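Local coordinates for ESAT-6-like protein EsxG (Mycobacterium smegmatis, PDB 3Q4H) that is a secreted member of the WXG100 family, CFP-10 subfamily, and probably pairs with a partner protein of the same family as an export substrate, at residues 47-50 with 51-55. Numbering follows the deposited sequence.
Sequences EASA and AFQAA
From A51 to A54 each backbone N-H reaches the carbonyl four residues earlier, on E47, A48, S49 and A50 in turn, so that 47-50 and 51-55 form consecutive turns of one alpha-helix. The bond from Q53 N to S49 O, 2.7 Å long, is nearly linear at the hydrogen and approaches the oxygen almost head-on, with a C=O...N angle of 168°. The same two residues are joined a second time through their side chains: Q53 NE2 donates to S49 OG at 2.9 Å, with the hydroxyl lying close to the plane of the amide. With CG anti to the carbonyl carbon (chi1 -68°) and the chain extended beyond it, Q53 runs back along the helix toward the preceding turn, its CG passing 3.5 Å from S49 O. Serine suits its buried place because a small hydroxyl can serve more than one partner; OG also hydrogen-bonds NE2 of Q41, in the segment leading into the helix. Glutamine is long enough to span one turn while its backbone remains helical. The F52 side chain leads away from 47-50 (chi1 -168°), and its buried ring meets that of H44 and an apolar side chain of another protein chain, a setting that suits a large hydrophobic residue. The alanines add little bulk: A51 CB lies 3.6 Å from both E47 O and A48 O, and A48 and A51 each also pack on a polar side chain of the other protein chain. This i to i+4 serine-glutamine pairing lies in the first turns of helix 47-77, just after the connection from helix 8-38, in the helical hairpin characteristic of WXG100 proteins.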
loop_
_atom_site.group_PDB
_atom_site.type_symbol
_atom_site.label_atom_id
_atom_site.label_comp_id
_atom_site.label_asym_id
_atom_site.label_seq_id
_atom_site.Cartn_x
_atom_site.Cartn_y
_atom_site.Cartn_z
ATOM N N GLU A 47 -24.368 -31.679 -5.228
ATOM C CA GLU A 47 -24.625 -31.178 -3.865
ATOM C C GLU A 47 -23.383 -30.562 -3.227
ATOM O O GLU A 47 -23.454 -29.498 -2.601
ATOM C CB GLU A 47 -25.161 -32.316 -2.972
ATOM C CG GLU A 47 -25.124 -32.037 -1.461
ATOM C CD GLU A 47 -26.001 -32.987 -0.648
ATOM O OE1 GLU A 47 -26.232 -34.137 -1.090
ATOM O OE2 GLU A 47 -26.463 -32.577 0.442
ATOM N N ALA A 48 -22.252 -31.248 -3.364
ATOM C CA ALA A 48 -20.980 -30.736 -2.857
ATOM C C ALA A 48 -20.578 -29.463 -3.601
ATOM O O ALA A 48 -20.060 -28.531 -3.002
ATOM C CB ALA A 48 -19.895 -31.796 -2.987
ATOM N N SER A 49 -20.833 -29.439 -4.908
ATOM C CA SER A 49 -20.547 -28.279 -5.748
ATOM C C SER A 49 -21.425 -27.086 -5.387
ATOM O O SER A 49 -20.923 -25.976 -5.221
ATOM C CB SER A 49 -20.746 -28.636 -7.227
ATOM O OG SER A 49 -20.596 -27.494 -8.054
ATOM N N ALA A 50 -22.733 -27.321 -5.276
ATOM C CA ALA A 50 -23.702 -26.265 -4.969
ATOM C C ALA A 50 -23.351 -25.562 -3.662
ATOM O O ALA A 50 -23.389 -24.339 -3.586
ATOM C CB ALA A 50 -25.102 -26.839 -4.902
ATOM N N ALA A 51 -23.003 -26.352 -2.648
ATOM C CA ALA A 51 -22.443 -25.842 -1.397
ATOM C C ALA A 51 -21.193 -24.969 -1.617
ATOM O O ALA A 51 -21.043 -23.925 -0.988
ATOM C CB ALA A 51 -22.113 -26.998 -0.464
ATOM N N PHE A 52 -20.300 -25.406 -2.503
ATOM C CA PHE A 52 -19.113 -24.634 -2.850
ATOM C C PHE A 52 -19.482 -23.324 -3.541
ATOM O O PHE A 52 -19.046 -22.252 -3.122
ATOM C CB PHE A 52 -18.190 -25.450 -3.758
ATOM C CG PHE A 52 -16.825 -24.851 -3.923
ATOM C CD1 PHE A 52 -16.593 -23.882 -4.887
ATOM C CD2 PHE A 52 -15.775 -25.255 -3.107
ATOM C CE1 PHE A 52 -15.337 -23.321 -5.034
ATOM C CE2 PHE A 52 -14.524 -24.708 -3.247
ATOM C CZ PHE A 52 -14.299 -23.733 -4.211
ATOM N N GLN A 53 -20.283 -23.417 -4.599
ATOM C CA GLN A 53 -20.729 -22.235 -5.333
ATOM C C GLN A 53 -21.465 -21.233 -4.439
ATOM O O GLN A 53 -21.291 -20.027 -4.587
ATOM C CB GLN A 53 -21.625 -22.637 -6.506
ATOM C CG GLN A 53 -20.893 -23.375 -7.609
ATOM C CD GLN A 53 -21.816 -23.770 -8.753
ATOM O OE1 GLN A 53 -22.386 -22.907 -9.425
ATOM N NE2 GLN A 53 -21.968 -25.076 -8.981
ATOM N N ALA A 54 -22.284 -21.738 -3.518
ATOM C CA ALA A 54 -22.983 -20.878 -2.558
ATOM C C ALA A 54 -21.993 -20.177 -1.639
ATOM O O ALA A 54 -22.109 -18.978 -1.391
ATOM C CB ALA A 54 -23.977 -21.679 -1.739
ATOM N N ALA A 55 -21.023 -20.941 -1.145
ATOM C CA ALA A 55 -19.935 -20.415 -0.326
ATOM C C ALA A 55 -19.064 -19.446 -1.107
ATOM O O ALA A 55 -18.476 -18.531 -0.531
ATOM C CB ALA A 55 -19.077 -21.551 0.194
#